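ABC transporter periplasmic substrate-binding protein (PDB 5MY5) binds tungstate selectively in the periplasm and probably delivers it to the membrane part of an ABC transporter. Local coordinates at residues 31-36 / 79-84; 107-112 / 212-217. The protein carries 2 engineered substitutions. All coordinates share one frame; numbering follows the deposited sequence.

Contact 1: residues 31-36 / 79-84; sequences ATTTST and LLVHAP
Thr33 and His82 meet where two neighbouring parallel strands of a periplasmic-binding-protein lobe, 27-33 and 78-81, run out at their C-terminal ends. Backbone pairing comes first: Leu80 N donates to Ala31 O (3.0 Å), and Leu79 CA brings a C-H to the same oxygen. One residue further along, a side chain takes over, Thr32 OG1 donating to Leu80 O at 2.7 Å from 18° off the carbonyl plane. A chi1 of -169° swings the Thr32 hydroxyl away from its own backbone N and across to the neighbouring strand. Apolar contact is light: Ala31 CB rests on Leu79 CD2 (3.9 Å), and Thr33 CG2 lies near Val81 CG1. At and just past the strand ends the polar side chains gather. Thr33, the N-cap residue of helix 34-39, hydrogen-bonds through OG1 both to His82 NE2 (2.6 Å), at the edge and in the plane of the imidazole, and to Thr36 OG1 (2.7 Å). Tyr224 OH bonds Thr36 OG1 in turn, while Asn222 OD1 makes a weak bond to His82 ND1, so the imidazole has a partner at each nitrogen. Ser35 OG approaches the ring obliquely, 3.1 Å from His82 NE2.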
ATOM      1  N   ALA A  31      -1.049   6.938  14.156  1.00 16.41           N
ATOM      2  CA  ALA A  31       0.120   6.678  13.396  1.00 17.13           C
ATOM      3  C   ALA A  31      -0.242   5.928  12.178  1.00 16.87           C
ATOM      4  O   ALA A  31      -0.979   4.926  12.217  1.00 16.20           O
ATOM      5  CB  ALA A  31       1.111   5.860  14.203  1.00 19.20           C
ATOM      6  N   THR A  32       0.299   6.385  11.044  1.00 15.75           N
ATOM      7  CA  THR A  32       0.108   5.705   9.743  1.00 15.24           C
ATOM      8  C   THR A  32       1.385   5.753   8.896  1.00 16.33           C
ATOM      9  O   THR A  32       2.412   6.127   9.448  1.00 18.64           O
ATOM     10  CB  THR A  32      -1.074   6.359   9.055  1.00 15.55           C
ATOM     11  OG1 THR A  32      -1.513   5.606   7.900  1.00 16.33           O
ATOM     12  CG2 THR A  32      -0.799   7.785   8.563  1.00 17.16           C
ATOM     13  N   THR A  33       1.301   5.344   7.659  1.00 17.10           N
ATOM     14  CA  THR A  33       2.511   5.198   6.855  1.00 17.94           C
ATOM     15  C   THR A  33       2.701   6.318   5.872  1.00 17.51           C
ATOM     16  O   THR A  33       1.734   6.951   5.452  1.00 18.64           O
ATOM     17  CB  THR A  33       2.519   3.894   6.115  1.00 17.22           C
ATOM     18  OG1 THR A  33       1.529   3.848   5.064  1.00 18.06           O
ATOM     19  CG2 THR A  33       2.213   2.730   7.094  1.00 21.87           C
ATOM     20  N   THR A  34       3.956   6.497   5.435  1.00 18.42           N
ATOM     21  CA  THR A  34       4.302   7.466   4.436  1.00 19.78           C
ATOM     22  C   THR A  34       3.526   7.238   3.157  1.00 17.94           C
ATOM     23  O   THR A  34       2.948   8.133   2.616  1.00 19.01           O
ATOM     24  CB  THR A  34       5.808   7.323   4.191  1.00 22.33           C
ATOM     25  OG1 THR A  34       6.487   7.512   5.435  1.00 25.38           O
ATOM     26  CG2 THR A  34       6.301   8.347   3.097  1.00 23.41           C
ATOM     27  N   SER A  35       3.378   5.995   2.728  1.00 18.72           N
ATOM     28  CA  SER A  35       2.659   5.730   1.523  1.00 20.16           C
ATOM     29  C   SER A  35       1.198   6.157   1.687  1.00 19.28           C
ATOM     30  O   SER A  35       0.579   6.714   0.734  1.00 21.55           O
ATOM     31  CB  SER A  35       2.711   4.263   1.033  1.00 20.59           C
ATOM     32  OG  SER A  35       2.262   3.387   2.008  1.00 29.22           O
ATOM     33  N   THR A  36       0.633   5.898   2.880  1.00 18.95           N
ATOM     34  CA  THR A  36      -0.772   6.273   3.134  1.00 20.01           C
ATOM     35  C   THR A  36      -0.924   7.781   2.966  1.00 19.25           C
ATOM     36  O   THR A  36      -1.860   8.284   2.274  1.00 19.43           O
ATOM     37  CB  THR A  36      -1.221   5.823   4.523  1.00 18.77           C
ATOM     38  OG1 THR A  36      -1.058   4.405   4.641  1.00 17.78           O
ATOM     39  CG2 THR A  36      -2.707   6.114   4.709  1.00 18.65           C
ATOM     40  N   LEU A  79      -3.616   2.892  15.058  1.00 14.84           N
ATOM     41  CA  LEU A  79      -2.782   2.694  13.900  1.00 15.12           C
ATOM     42  C   LEU A  79      -3.715   2.555  12.673  1.00 13.91           C
ATOM     43  O   LEU A  79      -4.729   1.885  12.723  1.00 16.27           O
ATOM     44  CB  LEU A  79      -1.986   1.363  14.012  1.00 15.68           C
ATOM     45  CG  LEU A  79      -1.058   1.220  15.172  1.00 20.92           C
ATOM     46  CD1 LEU A  79      -0.191  -0.043  15.010  1.00 20.80           C
ATOM     47  CD2 LEU A  79      -0.227   2.412  15.485  1.00 20.03           C
ATOM     48  N   LEU A  80      -3.190   3.044  11.567  1.00 13.95           N
ATOM     49  CA  LEU A  80      -3.827   2.712  10.224  1.00 15.00           C
ATOM     50  C   LEU A  80      -2.653   2.282   9.383  1.00 15.66           C
ATOM     51  O   LEU A  80      -1.862   3.079   8.915  1.00 15.58           O
ATOM     52  CB  LEU A  80      -4.544   3.949   9.631  1.00 16.04           C
ATOM     53  CG  LEU A  80      -5.198   3.690   8.276  1.00 17.06           C
ATOM     54  CD1 LEU A  80      -6.290   2.635   8.321  1.00 17.58           C
ATOM     55  CD2 LEU A  80      -5.725   5.080   7.764  1.00 18.24           C
ATOM     56  N   VAL A  81      -2.580   0.972   9.122  1.00 14.08           N
ATOM     57  CA  VAL A  81      -1.371   0.424   8.476  1.00 15.72           C
ATOM     58  C   VAL A  81      -1.768  -0.675   7.504  1.00 15.75           C
ATOM     59  O   VAL A  81      -2.969  -0.936   7.327  1.00 15.32           O
ATOM     60  CB  VAL A  81      -0.332  -0.103   9.498  1.00 17.25           C
ATOM     61  CG1 VAL A  81       0.284   1.080  10.279  1.00 19.22           C
ATOM     62  CG2 VAL A  81      -0.999  -1.037  10.437  1.00 19.10           C
ATOM     63  N   HIS A  82      -0.758  -1.223   6.829  1.00 15.25           N
ATOM     64  CA  HIS A  82      -1.032  -2.166   5.731  1.00 15.99           C
ATOM     65  C   HIS A  82       0.057  -3.218   5.651  1.00 18.45           C
ATOM     66  O   HIS A  82       0.767  -3.319   4.635  1.00 20.28           O
ATOM     67  CB  HIS A  82      -1.201  -1.412   4.408  1.00 16.65           C
ATOM     68  CG  HIS A  82      -0.165  -0.376   4.171  1.00 16.22           C
ATOM     69  ND1 HIS A  82       0.977  -0.623   3.464  1.00 19.22           N
ATOM     70  CD2 HIS A  82      -0.078   0.931   4.571  1.00 17.69           C
ATOM     71  CE1 HIS A  82       1.728   0.474   3.426  1.00 21.11           C
ATOM     72  NE2 HIS A  82       1.108   1.439   4.106  1.00 20.53           N
ATOM     73  N   ALA A  83       0.191  -3.922   6.758  1.00 17.42           N
ATOM     74  CA  ALA A  83       1.234  -4.946   6.928  1.00 17.80           C
ATOM     75  C   ALA A  83       0.752  -6.103   7.846  1.00 16.60           C
ATOM     76  O   ALA A  83       1.027  -6.159   9.032  1.00 18.22           O
ATOM     77  CB  ALA A  83       2.491  -4.288   7.457  1.00 20.42           C
ATOM     78  N   PRO A  84       0.003  -7.018   7.205  1.00 18.57           N
ATOM     79  CA  PRO A  84      -0.764  -7.980   8.003  1.00 19.86           C
ATOM     80  C   PRO A  84       0.056  -8.804   9.021  1.00 17.43           C
ATOM     81  O   PRO A  84      -0.364  -8.931  10.124  1.00 20.08           O
ATOM     82  CB  PRO A  84      -1.452  -8.827   6.924  1.00 21.69           C
ATOM     83  CG  PRO A  84      -1.602  -7.893   5.742  1.00 23.62           C
ATOM     84  CD  PRO A  84      -0.415  -7.006   5.805  1.00 21.44           C
TER

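Contact 2: residues 107-112 / 212-217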
ATOM      1  N   PHE A 107      -1.122  -3.106  -6.115  1.00 18.13           N
ATOM      2  CA  PHE A 107       0.069  -3.033  -6.913  1.00 16.26           C
ATOM      3  C   PHE A 107      -0.198  -3.558  -8.310  1.00 14.43           C
ATOM      4  O   PHE A 107      -1.043  -4.363  -8.445  1.00 19.38           O
ATOM      5  CB  PHE A 107       1.220  -3.856  -6.240  1.00 16.70           C
ATOM      6  CG  PHE A 107       1.687  -3.267  -4.920  1.00 17.07           C
ATOM      7  CD1 PHE A 107       2.630  -2.334  -4.891  1.00 16.99           C
ATOM      8  CD2 PHE A 107       1.141  -3.778  -3.724  1.00 18.72           C
ATOM      9  CE1 PHE A 107       3.056  -1.783  -3.625  1.00 18.88           C
ATOM     10  CE2 PHE A 107       1.593  -3.297  -2.492  1.00 19.48           C
ATOM     11  CZ  PHE A 107       2.492  -2.282  -2.479  1.00 18.91           C
ATOM     12  N   VAL A 108       0.604  -3.145  -9.257  1.00 15.94           N
ATOM     13  CA  VAL A 108       0.491  -3.577 -10.693  1.00 16.41           C
ATOM     14  C   VAL A 108       1.865  -3.844 -11.267  1.00 18.45           C
ATOM     15  O   VAL A 108       2.885  -3.280 -10.806  1.00 17.02           O
ATOM     16  CB  VAL A 108      -0.305  -2.553 -11.514  1.00 17.68           C
ATOM     17  CG1 VAL A 108      -1.775  -2.380 -10.987  1.00 19.20           C
ATOM     18  CG2 VAL A 108       0.361  -1.289 -11.551  1.00 17.86           C
ATOM     19  N   ILE A 109       1.926  -4.703 -12.295  1.00 18.36           N
ATOM     20  CA  ILE A 109       3.170  -4.809 -13.084  1.00 18.59           C
ATOM     21  C   ILE A 109       2.992  -4.046 -14.371  1.00 17.52           C
ATOM     22  O   ILE A 109       1.952  -4.245 -15.049  1.00 19.38           O
ATOM     23  CB  ILE A 109       3.523  -6.291 -13.300  1.00 20.43           C
ATOM     24  CG1 ILE A 109       3.705  -6.961 -11.902  1.00 22.07           C
ATOM     25  CG2 ILE A 109       4.729  -6.370 -14.193  1.00 19.72           C
ATOM     26  CD1 ILE A 109       3.756  -8.420 -12.029  1.00 24.64           C
ATOM     27  N   ILE A 110       3.949  -3.236 -14.707  1.00 16.92           N
ATOM     28  CA  ILE A 110       3.925  -2.354 -15.899  1.00 17.35           C
ATOM     29  C   ILE A 110       5.079  -2.736 -16.774  1.00 20.40           C
ATOM     30  O   ILE A 110       6.058  -3.381 -16.336  1.00 18.54           O
ATOM     31  CB  ILE A 110       3.890  -0.887 -15.568  1.00 19.16           C
ATOM     32  CG1 ILE A 110       5.238  -0.403 -15.020  1.00 15.40           C
ATOM     33  CG2 ILE A 110       2.768  -0.634 -14.610  1.00 17.42           C
ATOM     34  CD1 ILE A 110       5.340   1.032 -14.652  1.00 15.79           C
ATOM     35  N   GLY A 111       4.959  -2.397 -18.059  1.00 17.81           N
ATOM     36  CA  GLY A 111       6.025  -2.675 -19.016  1.00 19.85           C
ATOM     37  C   GLY A 111       5.753  -1.948 -20.312  1.00 24.41           C
ATOM     38  O   GLY A 111       4.668  -1.292 -20.444  1.00 21.46           O
ATOM     39  N   PRO A 112       6.665  -2.081 -21.313  1.00 20.30           N
ATOM     40  CA  PRO A 112       6.401  -1.465 -22.565  1.00 23.78           C
ATOM     41  C   PRO A 112       5.076  -1.876 -23.174  1.00 23.47           C
ATOM     42  O   PRO A 112       4.636  -3.024 -23.085  1.00 22.58           O
ATOM     43  CB  PRO A 112       7.627  -1.849 -23.429  1.00 22.17           C
ATOM     44  CG  PRO A 112       8.665  -2.212 -22.459  1.00 21.92           C
ATOM     45  CD  PRO A 112       7.932  -2.818 -21.325  1.00 21.28           C
ATOM     46  N   ILE A 212       0.036  -0.554 -17.806  1.00 20.31           N
ATOM     47  CA  ILE A 212      -0.305  -1.576 -16.890  1.00 20.30           C
ATOM     48  C   ILE A 212      -0.569  -2.860 -17.653  1.00 19.78           C
ATOM     49  O   ILE A 212      -1.430  -2.863 -18.567  1.00 23.44           O
ATOM     50  CB  ILE A 212      -1.527  -1.271 -15.974  1.00 20.50           C
ATOM     51  CG1 ILE A 212      -1.219  -0.026 -15.095  1.00 22.45           C
ATOM     52  CG2 ILE A 212      -1.945  -2.505 -15.212  1.00 21.83           C
ATOM     53  CD1 ILE A 212      -2.475   0.436 -14.367  1.00 23.20           C
ATOM     54  N   LEU A 213       0.188  -3.887 -17.355  1.00 20.24           N
ATOM     55  CA  LEU A 213       0.091  -5.176 -18.034  1.00 19.85           C
ATOM     56  C   LEU A 213      -0.390  -6.299 -17.188  1.00 23.60           C
ATOM     57  O   LEU A 213      -0.963  -7.244 -17.697  1.00 28.44           O
ATOM     58  CB  LEU A 213       1.433  -5.470 -18.705  1.00 19.75           C
ATOM     59  CG  LEU A 213       1.985  -4.561 -19.754  1.00 20.24           C
ATOM     60  CD1 LEU A 213       3.409  -4.836 -20.219  1.00 23.19           C
ATOM     61  CD2 LEU A 213       1.000  -4.604 -20.969  1.00 22.57           C
ATOM     62  N   VAL A 214      -0.218  -6.249 -15.856  1.00 19.95           N
ATOM     63  CA  VAL A 214      -0.728  -7.274 -15.010  1.00 20.00           C
ATOM     64  C   VAL A 214      -1.375  -6.571 -13.797  1.00 22.91           C
ATOM     65  O   VAL A 214      -0.693  -5.773 -13.197  1.00 21.75           O
ATOM     66  CB  VAL A 214       0.432  -8.185 -14.502  1.00 21.67           C
ATOM     67  CG1 VAL A 214      -0.056  -9.256 -13.584  1.00 20.19           C
ATOM     68  CG2 VAL A 214       1.246  -8.739 -15.687  1.00 22.46           C
ATOM     69  N   GLU A 215      -2.634  -6.902 -13.481  1.00 24.42           N
ATOM     70  CA  GLU A 215      -3.405  -6.242 -12.396  1.00 22.77           C
ATOM     71  C   GLU A 215      -4.553  -7.124 -12.015  1.00 27.65           C
ATOM     72  O   GLU A 215      -4.962  -7.993 -12.822  1.00 25.25           O
ATOM     73  CB  GLU A 215      -3.868  -4.816 -12.837  1.00 25.76           C
ATOM     74  CG  GLU A 215      -4.988  -4.821 -13.912  1.00 28.11           C
ATOM     75  CD  GLU A 215      -5.463  -3.436 -14.306  1.00 31.91           C
ATOM     76  OE1 GLU A 215      -5.479  -2.508 -13.479  1.00 31.53           O
ATOM     77  OE2 GLU A 215      -5.823  -3.232 -15.488  1.00 33.32           O
ATOM     78  N   GLY A 216      -5.097  -6.967 -10.820  1.00 24.02           N
ATOM     79  CA  GLY A 216      -6.279  -7.610 -10.349  1.00 25.36           C
ATOM     80  C   GLY A 216      -6.099  -8.825  -9.543  1.00 24.72           C
ATOM     81  O   GLY A 216      -6.992  -9.256  -8.796  1.00 28.81           O
ATOM     82  N   ASP A 217      -4.888  -9.390  -9.596  1.00 25.36           N
ATOM     83  CA  ASP A 217      -4.622 -10.574  -8.894  1.00 22.97           C
ATOM     84  C   ASP A 217      -4.721 -10.330  -7.380  1.00 25.48           C
ATOM     85  O   ASP A 217      -4.192  -9.318  -6.911  1.00 24.57           O
ATOM     86  CB  ASP A 217      -3.210 -11.072  -9.211  1.00 24.99           C
ATOM     87  CG  ASP A 217      -2.928 -11.140 -10.653  1.00 25.78           C
ATOM     88  OD1 ASP A 217      -2.811 -10.109 -11.347  1.00 29.26           O
ATOM     89  OD2 ASP A 217      -2.710 -12.306 -11.049  1.00 30.19           O
TER
HETATM   90  O   HOH W   1      -3.662  -5.175  -9.117  1.00 20.42           O
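A classic beta bulge marks this antiparallel pairing of strands 100-112 and 210-214 in a periplasmic-binding-protein fold: Leu213 and Val214 both face Ile109. The carbonyl of Ile109 accepts two bonds, from Leu213 N (2.9 Å), which lies in the carbonyl plane, and from Val214 N (3.1 Å), tilted 16° out of it. Ile109 N returns a bond to Val214 O (3.0 Å), completing the hydrogen-bonded pair, whereas Ile110 and Ile212 form a non-hydrogen-bonded one. The short strand segments run at 118° to each other. On one face Ile109 and Val214 lie side by side, CB to CB 3.8 Å; helix 124-133 covers this face, Leu128 touching Ile109, and Val124 and Ala127 touching Val214. On the other face Ile212 meets two side chains: its CG2 reaches Val108 CB (4.0 Å) and its CG1 touches Ile110 CG2, with Arg194 and Tyr197 of helix 194-203 packed alongside. Leu213, its CG anti to the carbonyl carbon (chi1 -61°), extends along strand 100-112 until CD1 sits 3.6 Å from Gly111 CA. Past the bulge, Glu215 CB packs on Val108 CG1 while its carboxylate turns to a salt bridge with Arg194. A water links Phe107 to the loop residue Gly216, donating to Phe107 O (2.8 Å) and accepting from Gly216 N.

How the contacts relate
Both segments of contact 1 precede those of contact 2 in the chain; the centres are 23 Å apart and the nearest atoms about 6 Å, so the two do not meet. They sit in different regions of one branched or curled mixed sheet. Strand 221-228 joins them: it pairs antiparallel with 78-81, the second strand of contact 1, and with 100-112, the first strand of contact 2. Contact 1 is a parallel pair and contact 2 an antiparallel one. This layout is consistent with the two-lobed build of periplasmic binding proteins, in which long strands cross between lobes and substrate usually binds in the cleft between them.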